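Side-chain contacts in telomerase reverse transcriptase (Candida tropicalis MYA-3404, PDB 6ZD1), which probably extends chromosome ends as a reverse transcriptase, copying a template within telomerase RNA into telomeric DNA repeats: residues N207-Y212 / G232-I237; C247-Q252 / W271-Y276; Y279-V284 / G465-G470; K659-R662 / S666-G669. All blocks are in the same frame, centred on the assembly; numbering follows the deposited sequence.

Contact 1: N207-Y212 / G232-I237; sequences NWITKY and GKIKLI
I209, on helix 198-216, lies against both I234 and L236 of strand 231-237. All the packing here is apolar. I209 CG1 comes within 3.7 Å of L236 CD1, and the two side chains meet at a slant. I209 CD1 also approaches I234 CG2, at 4.0 Å. The two isoleucine side chains run alongside each other, pointing opposite ways. I209 places CG1 beside its backbone N (chi1 -70°) and extends the chain straight beyond it. CD1 therefore touches both strand residues, at L236 CD1 and I234 CG2.

The aromatic part is smaller. W208 brings the five-membered end of its indole, at CD1, to 4.0 Å from L236 CD2. The two methyl branches of L236 are thus shared, CD1 going to I209 and CD2 to W208. W208 also packs edge-to-face with F243.

No hydrogen bond crosses the contact. Further along the helix, Y212 OH bonds to D345 and R458.

The pairing is a helix packed on the face of a sheet, joining the telomerase RNA-binding domain to the fingers of the reverse transcriptase.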
loop_
_atom_site.group_PDB
_atom_site.type_symbol
_atom_site.label_atom_id
_atom_site.label_comp_id
_atom_site.label_asym_id
_atom_site.label_seq_id
_atom_site.Cartn_x
_atom_site.Cartn_y
_atom_site.Cartn_z
ATOM N N ASN A 207 -14.858 15.817 -12.911
ATOM C CA ASN A 207 -15.442 16.891 -12.112
ATOM C C ASN A 207 -14.530 17.287 -10.957
ATOM O O ASN A 207 -14.225 18.472 -10.775
ATOM C CB ASN A 207 -16.815 16.472 -11.589
ATOM C CG ASN A 207 -17.846 16.354 -12.689
ATOM O OD1 ASN A 207 -17.723 16.982 -13.742
ATOM N ND2 ASN A 207 -18.873 15.548 -12.451
ATOM N N TRP A 208 -14.093 16.310 -10.155
ATOM C CA TRP A 208 -13.256 16.630 -9.002
ATOM C C TRP A 208 -11.928 17.239 -9.433
ATOM O O TRP A 208 -11.457 18.209 -8.828
ATOM C CB TRP A 208 -13.017 15.381 -8.153
ATOM C CG TRP A 208 -12.030 15.602 -7.034
ATOM C CD1 TRP A 208 -10.670 15.449 -7.090
ATOM C CD2 TRP A 208 -12.329 16.022 -5.695
ATOM N NE1 TRP A 208 -10.108 15.748 -5.871
ATOM C CE2 TRP A 208 -11.104 16.101 -4.999
ATOM C CE3 TRP A 208 -13.511 16.339 -5.020
ATOM C CZ2 TRP A 208 -11.030 16.483 -3.661
ATOM C CZ3 TRP A 208 -13.436 16.720 -3.690
ATOM C CH2 TRP A 208 -12.204 16.787 -3.024
ATOM N N ILE A 209 -11.316 16.686 -10.482
ATOM C CA ILE A 209 -10.016 17.175 -10.932
ATOM C C ILE A 209 -10.121 18.618 -11.410
ATOM O O ILE A 209 -9.251 19.447 -11.122
ATOM C CB ILE A 209 -9.444 16.240 -12.016
ATOM C CG1 ILE A 209 -9.049 14.896 -11.396
ATOM C CG2 ILE A 209 -8.249 16.875 -12.709
ATOM C CD1 ILE A 209 -8.440 13.909 -12.377
ATOM N N THR A 210 -11.193 18.946 -12.138
ATOM C CA THR A 210 -11.380 20.319 -12.604
ATOM C C THR A 210 -11.503 21.292 -11.436
ATOM O O THR A 210 -10.942 22.394 -11.473
ATOM C CB THR A 210 -12.611 20.405 -13.509
ATOM O OG1 THR A 210 -12.405 19.601 -14.676
ATOM C CG2 THR A 210 -12.863 21.844 -13.935
ATOM N N LYS A 211 -12.232 20.903 -10.389
ATOM C CA LYS A 211 -12.362 21.766 -9.218
ATOM C C LYS A 211 -11.055 21.838 -8.436
ATOM O O LYS A 211 -10.652 22.918 -7.986
ATOM C CB LYS A 211 -13.503 21.271 -8.331
ATOM C CG LYS A 211 -14.851 21.241 -9.040
ATOM C CD LYS A 211 -15.898 20.486 -8.234
ATOM C CE LYS A 211 -17.213 20.379 -8.999
ATOM N NZ LYS A 211 -17.053 19.723 -10.330
ATOM N N TYR A 212 -10.377 20.699 -8.265
ATOM C CA TYR A 212 -9.118 20.683 -7.530
ATOM C C TYR A 212 -8.025 21.454 -8.264
ATOM O O TYR A 212 -7.152 22.049 -7.622
ATOM C CB TYR A 212 -8.684 19.235 -7.282
ATOM C CG TYR A 212 -7.325 19.079 -6.630
ATOM C CD1 TYR A 212 -7.186 19.115 -5.246
ATOM C CD2 TYR A 212 -6.185 18.878 -7.398
ATOM C CE1 TYR A 212 -5.945 18.967 -4.648
ATOM C CE2 TYR A 212 -4.941 18.730 -6.810
ATOM C CZ TYR A 212 -4.826 18.774 -5.437
ATOM O OH TYR A 212 -3.588 18.624 -4.858
ATOM N N GLY A 232 3.934 13.411 -13.747
ATOM C CA GLY A 232 3.114 12.386 -13.133
ATOM C C GLY A 232 1.700 12.456 -13.662
ATOM O O GLY A 232 1.265 13.481 -14.196
ATOM N N LYS A 233 0.987 11.343 -13.522
ATOM C CA LYS A 233 -0.418 11.265 -13.893
ATOM C C LYS A 233 -1.264 11.173 -12.631
ATOM O O LYS A 233 -0.900 10.479 -11.675
ATOM C CB LYS A 233 -0.693 10.070 -14.812
ATOM C CG LYS A 233 -2.061 10.123 -15.487
ATOM C CD LYS A 233 -2.059 9.405 -16.832
ATOM C CE LYS A 233 -1.768 7.920 -16.679
ATOM N NZ LYS A 233 -1.783 7.213 -17.991
ATOM N N ILE A 234 -2.380 11.887 -12.630
ATOM C CA ILE A 234 -3.223 11.997 -11.448
ATOM C C ILE A 234 -4.015 10.712 -11.248
ATOM O O ILE A 234 -4.698 10.234 -12.162
ATOM C CB ILE A 234 -4.160 13.207 -11.562
ATOM C CG1 ILE A 234 -3.348 14.490 -11.681
ATOM C CG2 ILE A 234 -5.085 13.275 -10.361
ATOM C CD1 ILE A 234 -4.205 15.721 -11.742
ATOM N N LYS A 235 -3.933 10.159 -10.040
ATOM C CA LYS A 235 -4.735 9.023 -9.609
ATOM C C LYS A 235 -5.629 9.468 -8.459
ATOM O O LYS A 235 -5.186 10.196 -7.566
ATOM C CB LYS A 235 -3.846 7.851 -9.174
ATOM C CG LYS A 235 -4.507 6.490 -9.297
ATOM C CD LYS A 235 -3.512 5.365 -9.053
ATOM C CE LYS A 235 -3.511 4.926 -7.597
ATOM N NZ LYS A 235 -4.783 4.238 -7.225
ATOM N N LEU A 236 -6.892 9.051 -8.492
ATOM C CA LEU A 236 -7.879 9.456 -7.501
ATOM C C LEU A 236 -8.289 8.269 -6.637
ATOM O O LEU A 236 -8.346 7.131 -7.112
ATOM C CB LEU A 236 -9.110 10.069 -8.167
ATOM C CG LEU A 236 -8.850 11.389 -8.894
ATOM C CD1 LEU A 236 -10.126 11.927 -9.520
ATOM C CD2 LEU A 236 -8.241 12.413 -7.950
ATOM N N ILE A 237 -8.539 8.545 -5.358
ATOM C CA ILE A 237 -8.903 7.543 -4.354
ATOM C C ILE A 237 -10.112 8.053 -3.576
ATOM O O ILE A 237 -10.099 9.198 -3.111
ATOM C CB ILE A 237 -7.729 7.242 -3.410
ATOM C CG1 ILE A 237 -6.552 6.691 -4.206
ATOM C CG2 ILE A 237 -8.134 6.252 -2.331
ATOM C CD1 ILE A 237 -5.274 6.650 -3.425
#

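Contact 2: C247-Q252 / W271-Y276; sequences CVPLKQ and WDYIFY
K251 lies across one face of the Y273 ring. Its CD stands 3.7 Å from the ring centroid and 20° off the ring normal, a CH-pi contact. The methylene is offset toward the rim on the CD1 and CE1 side, where K251 CD is 3.5 Å from Y273 CD1. CE follows along the same side, 3.8 Å from Y273 CE1. The lysine chain reaches this place through a bend at chi2 (-59°), which folds it over the ring.

Y273 comes from helix 263-298. Its CG stands opposite the backbone N (chi1 -174°), which sends the ring out from the helix toward the loop after strand 244-249. The far end of the ring meets P249. Y273 OH lies 3.6 Å from P249 CB and 3.9 Å from P249 CG, and the proline ring and the phenol approach each other at a slant. L250 turns its side chain from the helix and packs on L445 of the fingers sheet. F229, from a nearby loop, also touches Y273.

No hydrogen bond crosses this contact. The strand end, the loop after it and the helix are joined by dispersion and by the weak pull of C-H groups on a pi face. The lysine contributes its aliphatic methylenes to that face, so its charge is probably not what holds the two segments together.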
loop_
_atom_site.group_PDB
_atom_site.type_symbol
_atom_site.label_atom_id
_atom_site.label_comp_id
_atom_site.label_asym_id
_atom_site.label_seq_id
_atom_site.Cartn_x
_atom_site.Cartn_y
_atom_site.Cartn_z
ATOM N N CYS A 247 -0.272 11.621 -7.344
ATOM C CA CYS A 247 0.432 11.792 -8.605
ATOM C C CYS A 247 1.383 10.616 -8.776
ATOM O O CYS A 247 2.288 10.419 -7.957
ATOM C CB CYS A 247 1.188 13.119 -8.635
ATOM S SG CYS A 247 1.439 13.789 -10.290
ATOM N N VAL A 248 1.160 9.825 -9.821
ATOM C CA VAL A 248 1.955 8.634 -10.104
ATOM C C VAL A 248 3.024 9.016 -11.133
ATOM O O VAL A 248 2.670 9.431 -12.241
ATOM C CB VAL A 248 1.085 7.483 -10.629
ATOM C CG1 VAL A 248 1.928 6.235 -10.830
ATOM C CG2 VAL A 248 -0.074 7.214 -9.675
ATOM N N PRO A 249 4.308 8.886 -10.802
ATOM C CA PRO A 249 5.354 9.343 -11.733
ATOM C C PRO A 249 5.300 8.605 -13.062
ATOM O O PRO A 249 5.258 7.375 -13.112
ATOM C CB PRO A 249 6.652 9.038 -10.973
ATOM C CG PRO A 249 6.251 8.997 -9.535
ATOM C CD PRO A 249 4.866 8.425 -9.524
ATOM N N LEU A 250 5.292 9.377 -14.146
ATOM C CA LEU A 250 5.391 8.815 -15.486
ATOM C C LEU A 250 6.822 8.383 -15.763
ATOM O O LEU A 250 7.769 9.137 -15.520
ATOM C CB LEU A 250 4.947 9.833 -16.536
ATOM C CG LEU A 250 3.450 9.943 -16.816
ATOM C CD1 LEU A 250 3.209 10.930 -17.944
ATOM C CD2 LEU A 250 2.868 8.577 -17.154
ATOM N N LYS A 251 6.978 7.174 -16.289
ATOM C CA LYS A 251 8.292 6.688 -16.678
ATOM C C LYS A 251 8.701 7.171 -18.062
ATOM O O LYS A 251 9.671 6.654 -18.624
ATOM C CB LYS A 251 8.316 5.160 -16.626
ATOM C CG LYS A 251 7.569 4.562 -15.439
ATOM C CD LYS A 251 8.130 5.046 -14.114
ATOM C CE LYS A 251 7.435 4.378 -12.938
ATOM N NZ LYS A 251 7.639 2.902 -12.933
ATOM N N GLN A 252 7.980 8.141 -18.621
ATOM C CA GLN A 252 8.263 8.681 -19.942
ATOM C C GLN A 252 8.366 10.197 -19.876
ATOM O O GLN A 252 7.984 10.834 -18.890
ATOM C CB GLN A 252 7.176 8.309 -20.957
ATOM C CG GLN A 252 6.691 6.890 -20.885
ATOM C CD GLN A 252 5.465 6.682 -21.739
ATOM O OE1 GLN A 252 5.550 6.634 -22.965
ATOM N NE2 GLN A 252 4.310 6.576 -21.096
ATOM N N TRP A 271 14.098 2.830 -19.104
ATOM C CA TRP A 271 15.360 2.520 -18.443
ATOM C C TRP A 271 16.098 3.765 -17.975
ATOM O O TRP A 271 16.920 3.670 -17.056
ATOM C CB TRP A 271 16.260 1.703 -19.374
ATOM C CG TRP A 271 15.851 0.275 -19.443
ATOM C CD1 TRP A 271 15.029 -0.300 -20.367
ATOM C CD2 TRP A 271 16.222 -0.764 -18.532
ATOM N NE1 TRP A 271 14.873 -1.638 -20.093
ATOM C CE2 TRP A 271 15.595 -1.948 -18.970
ATOM C CE3 TRP A 271 17.029 -0.811 -17.389
ATOM C CZ2 TRP A 271 15.752 -3.164 -18.309
ATOM C CZ3 TRP A 271 17.183 -2.019 -16.733
ATOM C CH2 TRP A 271 16.547 -3.179 -17.195
ATOM N N ASP A 272 15.828 4.923 -18.581
ATOM C CA ASP A 272 16.329 6.170 -18.017
ATOM C C ASP A 272 15.774 6.390 -16.615
ATOM O O ASP A 272 16.523 6.724 -15.691
ATOM C CB ASP A 272 15.968 7.345 -18.926
ATOM C CG ASP A 272 16.865 7.441 -20.140
ATOM O OD1 ASP A 272 18.054 7.075 -20.032
ATOM O OD2 ASP A 272 16.383 7.891 -21.202
ATOM N N TYR A 273 14.469 6.169 -16.430
ATOM C CA TYR A 273 13.886 6.316 -15.100
ATOM C C TYR A 273 14.441 5.269 -14.147
ATOM O O TYR A 273 14.788 5.586 -13.003
ATOM C CB TYR A 273 12.361 6.218 -15.174
ATOM C CG TYR A 273 11.662 6.505 -13.859
ATOM C CD1 TYR A 273 11.371 5.483 -12.963
ATOM C CD2 TYR A 273 11.295 7.801 -13.514
ATOM C CE1 TYR A 273 10.734 5.744 -11.760
ATOM C CE2 TYR A 273 10.661 8.070 -12.314
ATOM C CZ TYR A 273 10.382 7.040 -11.441
ATOM O OH TYR A 273 9.749 7.307 -10.246
ATOM N N ILE A 274 14.557 4.023 -14.614
ATOM C CA ILE A 274 15.114 2.951 -13.793
ATOM C C ILE A 274 16.516 3.308 -13.319
ATOM O O ILE A 274 16.872 3.081 -12.155
ATOM C CB ILE A 274 15.102 1.623 -14.573
ATOM C CG1 ILE A 274 13.671 1.140 -14.795
ATOM C CG2 ILE A 274 15.910 0.560 -13.848
ATOM C CD1 ILE A 274 13.595 -0.139 -15.598
ATOM N N PHE A 275 17.340 3.866 -14.209
ATOM C CA PHE A 275 18.670 4.294 -13.792
ATOM C C PHE A 275 18.601 5.546 -12.928
ATOM O O PHE A 275 19.394 5.705 -11.991
ATOM C CB PHE A 275 19.560 4.534 -15.011
ATOM C CG PHE A 275 19.945 3.279 -15.731
ATOM C CD1 PHE A 275 20.329 3.320 -17.059
ATOM C CD2 PHE A 275 19.923 2.055 -15.082
ATOM C CE1 PHE A 275 20.683 2.167 -17.724
ATOM C CE2 PHE A 275 20.277 0.896 -15.743
ATOM C CZ PHE A 275 20.657 0.952 -17.067
ATOM N N TYR A 276 17.662 6.448 -13.225
ATOM C CA TYR A 276 17.482 7.623 -12.379
ATOM C C TYR A 276 17.002 7.227 -10.988
ATOM O O TYR A 276 17.456 7.787 -9.984
ATOM C CB TYR A 276 16.501 8.598 -13.033
ATOM C CG TYR A 276 16.332 9.907 -12.291
ATOM C CD1 TYR A 276 15.164 10.189 -11.590
ATOM C CD2 TYR A 276 17.340 10.864 -12.297
ATOM C CE1 TYR A 276 15.007 11.390 -10.917
ATOM C CE2 TYR A 276 17.191 12.064 -11.625
ATOM C CZ TYR A 276 16.025 12.321 -10.937
ATOM O OH TYR A 276 15.880 13.518 -10.270
#

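Contact 3: Y279-V284 / G465-G470; sequences YTLSPV and GFSLSG
V284 and L468 make the apolar part of this contact. V284 CG1 is 3.8 Å from L468 CD1, and the two side chains cross at about a right angle. V284 carries CG1 opposite its backbone N (chi1 165°), and this branch is the one that faces the leucine. The other methyl of the leucine, L468 CD2, comes only loosely near the carbonyl of the helix, 4.4 Å from L281 O. L468 also touches R285, one residue further along the same helix, while I426 packs on V284.

The second kind of contact sets a methyl against a hydroxyl. L281 CD1 lies 3.3 Å from S467 OG and 3.9 Å from S467 CB. The leucine thus covers the serine oxygen with a carbon, and no hydrogen bond joins them. V434 and Y276 also pack on L281.

The sequence G465-G470 belongs to the reverse transcriptase motif known in telomerase as B', a glycine-led loop that runs into helix 469-484.

Backbone bonding shapes helix 263-298. It has a wider pi-type turn at 279-281 and is kinked at P283, whose nitrogen carries no hydrogen to give to the preceding turn. V284 N resumes the helical pattern by bonding to T280 O at 3.2 Å. At the start of helix 469-484, the S469 side chain bonds to F463 O.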
loop_
_atom_site.group_PDB
_atom_site.type_symbol
_atom_site.label_atom_id
_atom_site.label_comp_id
_atom_site.label_asym_id
_atom_site.label_seq_id
_atom_site.Cartn_x
_atom_site.Cartn_y
_atom_site.Cartn_z
ATOM N N TYR A 279 20.176 5.179 -9.191
ATOM C CA TYR A 279 21.424 5.882 -8.922
ATOM C C TYR A 279 21.246 7.307 -8.409
ATOM O O TYR A 279 22.198 7.861 -7.848
ATOM C CB TYR A 279 22.292 5.920 -10.188
ATOM C CG TYR A 279 22.713 4.559 -10.701
ATOM C CD1 TYR A 279 22.021 3.940 -11.734
ATOM C CD2 TYR A 279 23.804 3.900 -10.158
ATOM C CE1 TYR A 279 22.406 2.699 -12.209
ATOM C CE2 TYR A 279 24.196 2.659 -10.625
ATOM C CZ TYR A 279 23.495 2.064 -11.649
ATOM O OH TYR A 279 23.885 0.828 -12.112
ATOM N N THR A 280 20.084 7.929 -8.600
ATOM C CA THR A 280 19.896 9.301 -8.143
ATOM C C THR A 280 18.835 9.430 -7.059
ATOM O O THR A 280 19.124 9.972 -5.986
ATOM C CB THR A 280 19.554 10.209 -9.341
ATOM O OG1 THR A 280 20.553 10.055 -10.361
ATOM C CG2 THR A 280 19.512 11.668 -8.915
ATOM N N LEU A 281 17.624 8.914 -7.285
ATOM C CA LEU A 281 16.543 9.117 -6.322
ATOM C C LEU A 281 16.757 8.292 -5.061
ATOM O O LEU A 281 16.574 8.789 -3.944
ATOM C CB LEU A 281 15.193 8.771 -6.953
ATOM C CG LEU A 281 14.529 9.845 -7.814
ATOM C CD1 LEU A 281 13.134 9.400 -8.232
ATOM C CD2 LEU A 281 14.478 11.173 -7.076
ATOM N N SER A 282 17.108 7.016 -5.218
ATOM C CA SER A 282 17.337 6.174 -4.045
ATOM C C SER A 282 18.439 6.720 -3.145
ATOM O O SER A 282 18.228 6.774 -1.920
ATOM C CB SER A 282 17.629 4.737 -4.490
ATOM O OG SER A 282 17.826 3.890 -3.371
ATOM N N PRO A 283 19.605 7.150 -3.651
ATOM C CA PRO A 283 20.594 7.753 -2.741
ATOM C C PRO A 283 20.088 9.000 -2.041
ATOM O O PRO A 283 20.340 9.172 -0.842
ATOM C CB PRO A 283 21.777 8.062 -3.670
ATOM C CG PRO A 283 21.649 7.074 -4.765
ATOM C CD PRO A 283 20.172 6.956 -5.000
ATOM N N VAL A 284 19.369 9.871 -2.753
ATOM C CA VAL A 284 18.861 11.095 -2.135
ATOM C C VAL A 284 17.953 10.751 -0.961
ATOM O O VAL A 284 18.067 11.328 0.126
ATOM C CB VAL A 284 18.139 11.969 -3.175
ATOM C CG1 VAL A 284 17.294 13.034 -2.486
ATOM C CG2 VAL A 284 19.147 12.622 -4.102
ATOM N N GLY A 465 2.623 10.949 -3.697
ATOM C CA GLY A 465 2.894 9.931 -4.698
ATOM C C GLY A 465 4.267 10.004 -5.333
ATOM O O GLY A 465 4.650 9.064 -6.044
ATOM N N PHE A 466 5.019 11.085 -5.140
ATOM C CA PHE A 466 6.393 11.139 -5.610
ATOM C C PHE A 466 7.338 10.516 -4.586
ATOM O O PHE A 466 6.994 10.310 -3.417
ATOM C CB PHE A 466 6.809 12.578 -5.906
ATOM C CG PHE A 466 6.344 13.076 -7.241
ATOM C CD1 PHE A 466 7.122 12.887 -8.370
ATOM C CD2 PHE A 466 5.128 13.719 -7.370
ATOM C CE1 PHE A 466 6.695 13.336 -9.604
ATOM C CE2 PHE A 466 4.697 14.173 -8.601
ATOM C CZ PHE A 466 5.482 13.982 -9.719
ATOM N N SER A 467 8.565 10.254 -5.040
ATOM C CA SER A 467 9.504 9.451 -4.261
ATOM C C SER A 467 9.796 10.076 -2.901
ATOM O O SER A 467 9.867 9.371 -1.887
ATOM C CB SER A 467 10.800 9.267 -5.051
ATOM O OG SER A 467 10.534 8.796 -6.361
ATOM N N LEU A 468 9.985 11.391 -2.860
ATOM C CA LEU A 468 10.457 12.068 -1.662
ATOM C C LEU A 468 9.357 12.792 -0.894
ATOM O O LEU A 468 9.654 13.412 0.130
ATOM C CB LEU A 468 11.555 13.070 -2.034
ATOM C CG LEU A 468 12.663 12.576 -2.963
ATOM C CD1 LEU A 468 13.641 13.697 -3.272
ATOM C CD2 LEU A 468 13.385 11.378 -2.359
ATOM N N SER A 469 8.101 12.711 -1.343
ATOM C CA SER A 469 7.042 13.508 -0.726
ATOM C C SER A 469 6.866 13.155 0.747
ATOM O O SER A 469 6.742 14.042 1.600
ATOM C CB SER A 469 5.730 13.319 -1.486
ATOM O OG SER A 469 5.865 13.737 -2.832
ATOM N N GLY A 470 6.857 11.860 1.066
ATOM C CA GLY A 470 6.681 11.463 2.453
ATOM C C GLY A 470 7.825 11.917 3.337
ATOM O O GLY A 470 7.603 12.453 4.427
#

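Contact 4: K659-R662 / S666-G669; sequences KFAR and SMEG
The link between helices 642-664 and 670-684, in the C-terminal thumb of telomerase, folds back so that F660 and A661 meet the chain from S666 to G669. F660 supplies the aromatic part. The edge of its ring faces E668 O, which lies in the ring plane, 3.6 Å from both F660 CE1 and F660 CZ. The oxygen therefore sits beside the CE1-CZ bond, outside the ring. The slightly positive ring hydrogens probably attract it. F660 holds CG opposite its backbone N (chi1 174°), which swings the ring from the helix toward the loop. F660 CE1 is also 4.1 Å from G669 C.

A661 meets the selenomethionine at position 667. Its methyl CB lies 3.7 Å from M667 SE and 4.0 Å from M667 CE. The M667 side chain leaves the backbone away from the helix, and a bend at chi2 (-50°) brings its end back to A661. L377 is another neighbour of A661.

Here a short loop joins two successive helices. G669 takes the N-cap position of helix 670-684 with a positive phi (105°). A CB on this residue would crowd F660 CZ, and at these backbone angles it would also press against the preceding carbonyl O.

Within the loop, E668 N gives a weak hydrogen bond to S666 OG, 3.4 Å long and in the pattern of an ST turn. The backbone of M667 bonds to G375, which ties the loop to a second part of the chain. E668 OE2 points to S282 OG and bonds to it.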
loop_
_atom_site.group_PDB
_atom_site.type_symbol
_atom_site.label_atom_id
_atom_site.label_comp_id
_atom_site.label_asym_id
_atom_site.label_seq_id
_atom_site.Cartn_x
_atom_site.Cartn_y
_atom_site.Cartn_z
ATOM N N LYS A 659 4.473 -7.800 -3.638
ATOM C CA LYS A 659 3.629 -6.611 -3.665
ATOM C C LYS A 659 4.371 -5.386 -3.143
ATOM O O LYS A 659 4.128 -4.272 -3.618
ATOM C CB LYS A 659 2.348 -6.853 -2.863
ATOM C CG LYS A 659 1.263 -5.820 -3.115
ATOM C CD LYS A 659 -0.091 -6.286 -2.602
ATOM C CE LYS A 659 -1.165 -5.253 -2.904
ATOM N NZ LYS A 659 -2.531 -5.732 -2.554
ATOM N N PHE A 660 5.298 -5.570 -2.197
ATOM C CA PHE A 660 6.098 -4.443 -1.720
ATOM C C PHE A 660 7.007 -3.907 -2.820
ATOM O O PHE A 660 7.161 -2.689 -2.968
ATOM C CB PHE A 660 6.933 -4.852 -0.505
ATOM C CG PHE A 660 7.891 -3.788 -0.044
ATOM C CD1 PHE A 660 9.209 -3.780 -0.480
ATOM C CD2 PHE A 660 7.472 -2.789 0.819
ATOM C CE1 PHE A 660 10.090 -2.794 -0.058
ATOM C CE2 PHE A 660 8.349 -1.801 1.248
ATOM C CZ PHE A 660 9.659 -1.804 0.807
ATOM N N ALA A 661 7.641 -4.801 -3.582
ATOM C CA ALA A 661 8.467 -4.361 -4.701
ATOM C C ALA A 661 7.612 -3.769 -5.815
ATOM O O ALA A 661 8.022 -2.807 -6.475
ATOM C CB ALA A 661 9.306 -5.525 -5.222
ATOM N N ARG A 662 6.423 -4.332 -6.038
ATOM C CA ARG A 662 5.514 -3.789 -7.045
ATOM C C ARG A 662 5.131 -2.351 -6.718
ATOM O O ARG A 662 5.202 -1.465 -7.579
ATOM C CB ARG A 662 4.265 -4.669 -7.142
ATOM C CG ARG A 662 3.984 -5.267 -8.516
ATOM C CD ARG A 662 2.892 -6.325 -8.411
ATOM N NE ARG A 662 1.692 -5.797 -7.765
ATOM C CZ ARG A 662 0.827 -6.531 -7.068
ATOM N NH1 ARG A 662 1.027 -7.834 -6.908
ATOM N NH2 ARG A 662 -0.236 -5.957 -6.519
ATOM N N SER A 666 11.183 -0.303 -6.148
ATOM C CA SER A 666 12.591 -0.440 -5.805
ATOM C C SER A 666 12.767 -1.512 -4.739
ATOM O O SER A 666 11.916 -1.670 -3.857
ATOM C CB SER A 666 13.176 0.885 -5.309
ATOM O OG SER A 666 14.523 0.726 -4.892
HETATM N N MSE A 667 13.878 -2.239 -4.828
HETATM C CA MSE A 667 14.184 -3.333 -3.905
HETATM C C MSE A 667 14.697 -2.851 -2.556
HETATM O O MSE A 667 15.081 -3.657 -1.709
HETATM C CB MSE A 667 15.218 -4.275 -4.524
HETATM C CG MSE A 667 14.693 -5.058 -5.702
HETATM SE SE MSE A 667 13.009 -5.916 -5.251
HETATM C CE MSE A 667 12.688 -6.842 -6.936
ATOM N N GLU A 668 14.706 -1.537 -2.357
ATOM C CA GLU A 668 15.199 -0.976 -1.106
ATOM C C GLU A 668 14.237 -1.332 0.020
ATOM O O GLU A 668 13.092 -0.870 0.039
ATOM C CB GLU A 668 15.356 0.536 -1.233
ATOM C CG GLU A 668 15.908 1.193 0.020
ATOM C CD GLU A 668 15.932 2.704 -0.069
ATOM O OE1 GLU A 668 15.852 3.355 0.996
ATOM O OE2 GLU A 668 16.030 3.240 -1.195
ATOM N N GLY A 669 14.706 -2.148 0.962
ATOM C CA GLY A 669 13.936 -2.506 2.133
ATOM C C GLY A 669 13.348 -3.900 2.136
ATOM O O GLY A 669 12.729 -4.281 3.139
#

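Contacts 1 and 2 share the fingers sheet, in which strands 231-237 and 244-249 are neighbours. K233 O and V248 N are 2.8 Å apart there, a probable hydrogen bond. Contacts 2 and 3 both use helix 263-298, and their centres lie 11 Å apart. Y276 O and L281 N, at 2.9 Å, continue that helix from one to the other. C247 CB also packs on F466 CE2 at 3.7 Å, bringing the fingers against motif B'. Contact 4 adds the thumb through the S282 OG to E668 OE2 bond, 2.9 Å long. Contacts 1 and 4 stand farthest apart, with centres about 26 Å from each other. Together the four run from the RNA-binding domain to the thumb.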